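Local coordinates for uncharacterized protein (Cricetid herpesvirus 2, PDB 4ZKQ) that binds chemokines as a viral decoy receptor, encoded by a rodent gammaherpesvirus and probably serving to blunt chemokine signalling in the host, at residues G305-S311 against A327-K333. Sequence-based numbering, arbitrary orientation.
Sequences GEPVLAS and AFVIPTK
Thr332 holds OG1 between its own backbone N and carbonyl carbon (chi1 61°), which aims the hydroxyl at the backbone of Glu306, while Lys333, which leaves its backbone at the same kind of first torsion, is extended at chi2 and chi3 and bends at chi4 (-85°) to bring NZ over Gly305. Thr332 OG1 donates to Glu306 O at 2.7 Å, and Lys333 NZ donates to Gly305 O at 3.0 Å; both donors stand above the plane of the carbonyl they meet. The aliphatic part of Lys333 also passes over Gly305 O, its CG and CD each 3.5 Å from that oxygen. The side chains of Glu306 and Lys333 run abreast and form a long salt bridge, Glu306 OE2 to Lys333 NZ 3.9 Å. A water donates to Gly305 O and accepts from Thr332 N, so Gly305 O receives two bonds.

Beyond this open end, strands 308-315 and 324-330 pair as an antiparallel beta hairpin. Val308 with Ile330 and Ala310 with Phe328 are the hydrogen-bonded pairs; Ile330 N to Val308 O is 2.7 Å, and Ala310 N reaches Phe328 O nearly straight (173° at the hydrogen). These four residues share one sheet face, where Ala310 CB lies 4.3 Å from Ile330 CD1. Met383 of the adjoining strand 378-384 packs beside Val308, Ala310 and Ile330, and Leu352, from strand 350-355 of another sheet, lies against Ala310 and Phe328. On the other face Val329 sends CG1 to Pro307 CB (4.0 Å), and its CG2 lies loosely against Leu309 CD1. Strands 378-384 and 341-342 flank the pair, placing it inside a larger sheet.

The chemistry thus changes along the hairpin: backbone bonds and apolar packing hold its buried strands, whereas at the partly exposed end side-chain donors and a water bind successive carbonyls of 305-306, with the long Glu306-Lys333 pair probably adding only modest attraction.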
loop_
_atom_site.group_PDB
_atom_site.type_symbol
_atom_site.label_atom_id
_atom_site.label_comp_id
_atom_site.label_asym_id
_atom_site.label_seq_id
_atom_site.Cartn_x
_atom_site.Cartn_y
_atom_site.Cartn_z
ATOM N N GLY A 305 -8.386 -15.594 -14.993
ATOM C CA GLY A 305 -9.793 -15.582 -14.632
ATOM C C GLY A 305 -10.116 -14.664 -13.469
ATOM O O GLY A 305 -11.277 -14.538 -13.076
ATOM N N GLU A 306 -9.090 -14.023 -12.915
ATOM C CA GLU A 306 -9.261 -13.124 -11.781
ATOM C C GLU A 306 -9.317 -11.684 -12.264
ATOM O O GLU A 306 -9.004 -11.400 -13.421
ATOM C CB GLU A 306 -8.125 -13.302 -10.775
ATOM C CG GLU A 306 -7.886 -14.738 -10.373
ATOM C CD GLU A 306 -9.147 -15.421 -9.878
ATOM O OE1 GLU A 306 -9.911 -14.782 -9.124
ATOM O OE2 GLU A 306 -9.380 -16.593 -10.250
ATOM N N PRO A 307 -9.717 -10.765 -11.381
ATOM C CA PRO A 307 -9.848 -9.384 -11.837
ATOM C C PRO A 307 -8.528 -8.655 -12.027
ATOM O O PRO A 307 -7.459 -9.093 -11.584
ATOM C CB PRO A 307 -10.658 -8.718 -10.717
ATOM C CG PRO A 307 -11.240 -9.829 -9.933
ATOM C CD PRO A 307 -10.270 -10.940 -10.030
ATOM N N VAL A 308 -8.644 -7.522 -12.704
ATOM C CA VAL A 308 -7.586 -6.535 -12.809
ATOM C C VAL A 308 -8.016 -5.321 -12.000
ATOM O O VAL A 308 -9.180 -4.907 -12.065
ATOM C CB VAL A 308 -7.314 -6.152 -14.285
ATOM C CG1 VAL A 308 -6.623 -4.780 -14.406
ATOM C CG2 VAL A 308 -6.495 -7.237 -14.968
ATOM N N LEU A 309 -7.090 -4.781 -11.212
ATOM C CA LEU A 309 -7.330 -3.572 -10.444
ATOM C C LEU A 309 -6.668 -2.413 -11.161
ATOM O O LEU A 309 -5.495 -2.496 -11.522
ATOM C CB LEU A 309 -6.784 -3.694 -9.022
ATOM C CG LEU A 309 -6.993 -2.482 -8.117
ATOM C CD1 LEU A 309 -8.464 -2.294 -7.772
ATOM C CD2 LEU A 309 -6.167 -2.611 -6.850
ATOM N N ALA A 310 -7.429 -1.348 -11.386
ATOM C CA ALA A 310 -6.895 -0.152 -12.019
ATOM C C ALA A 310 -6.936 0.995 -11.024
ATOM O O ALA A 310 -7.988 1.294 -10.462
ATOM C CB ALA A 310 -7.685 0.191 -13.287
ATOM N N SER A 311 -5.777 1.606 -10.778
ATOM C CA SER A 311 -5.678 2.765 -9.903
ATOM C C SER A 311 -5.176 3.931 -10.730
ATOM O O SER A 311 -4.200 3.787 -11.457
ATOM C CB SER A 311 -4.720 2.510 -8.734
ATOM O OG SER A 311 -4.995 1.287 -8.083
ATOM N N ALA A 327 -10.333 4.448 -8.524
ATOM C CA ALA A 327 -9.919 3.069 -8.743
ATOM C C ALA A 327 -11.069 2.264 -9.328
ATOM O O ALA A 327 -12.231 2.576 -9.083
ATOM C CB ALA A 327 -9.423 2.449 -7.451
ATOM N N PHE A 328 -10.725 1.251 -10.118
ATOM C CA PHE A 328 -11.701 0.426 -10.816
ATOM C C PHE A 328 -11.337 -1.034 -10.687
ATOM O O PHE A 328 -10.168 -1.391 -10.828
ATOM C CB PHE A 328 -11.773 0.793 -12.298
ATOM C CG PHE A 328 -11.978 2.242 -12.543
ATOM C CD1 PHE A 328 -10.896 3.105 -12.586
ATOM C CD2 PHE A 328 -13.251 2.752 -12.727
ATOM C CE1 PHE A 328 -11.079 4.448 -12.809
ATOM C CE2 PHE A 328 -13.439 4.093 -12.953
ATOM C CZ PHE A 328 -12.349 4.944 -12.994
ATOM N N VAL A 329 -12.333 -1.872 -10.416
ATOM C CA VAL A 329 -12.156 -3.318 -10.472
ATOM C C VAL A 329 -12.679 -3.822 -11.809
ATOM O O VAL A 329 -13.798 -3.499 -12.201
ATOM C CB VAL A 329 -12.895 -4.051 -9.335
ATOM C CG1 VAL A 329 -12.413 -5.497 -9.246
ATOM C CG2 VAL A 329 -12.689 -3.347 -8.017
ATOM N N ILE A 330 -11.869 -4.615 -12.499
ATOM C CA ILE A 330 -12.216 -5.098 -13.825
ATOM C C ILE A 330 -12.174 -6.616 -13.835
ATOM O O ILE A 330 -11.109 -7.210 -14.011
ATOM C CB ILE A 330 -11.267 -4.556 -14.912
ATOM C CG1 ILE A 330 -11.045 -3.049 -14.738
ATOM C CG2 ILE A 330 -11.829 -4.874 -16.292
ATOM C CD1 ILE A 330 -10.045 -2.457 -15.703
ATOM N N PRO A 331 -13.332 -7.257 -13.624
ATOM C CA PRO A 331 -13.334 -8.721 -13.675
ATOM C C PRO A 331 -13.044 -9.213 -15.086
ATOM O O PRO A 331 -13.297 -8.476 -16.043
ATOM C CB PRO A 331 -14.754 -9.087 -13.234
ATOM C CG PRO A 331 -15.574 -7.920 -13.631
ATOM C CD PRO A 331 -14.691 -6.711 -13.462
ATOM N N THR A 332 -12.505 -10.422 -15.209
ATOM C CA THR A 332 -12.174 -10.993 -16.513
ATOM C C THR A 332 -13.027 -12.235 -16.802
ATOM O O THR A 332 -12.804 -12.935 -17.786
ATOM C CB THR A 332 -10.672 -11.359 -16.609
ATOM O OG1 THR A 332 -10.348 -12.344 -15.620
ATOM C CG2 THR A 332 -9.796 -10.114 -16.409
ATOM N N LYS A 333 -14.000 -12.499 -15.938
ATOM C CA LYS A 333 -15.002 -13.531 -16.197
ATOM C C LYS A 333 -16.292 -13.130 -15.493
ATOM O O LYS A 333 -16.287 -12.229 -14.654
ATOM C CB LYS A 333 -14.521 -14.906 -15.726
ATOM C CG LYS A 333 -14.499 -15.100 -14.212
ATOM C CD LYS A 333 -14.057 -16.511 -13.846
ATOM C CE LYS A 333 -14.244 -16.808 -12.360
ATOM N NZ LYS A 333 -13.096 -16.365 -11.519
HETATM O O HOH W 1 -12.332 -12.066 -12.823
#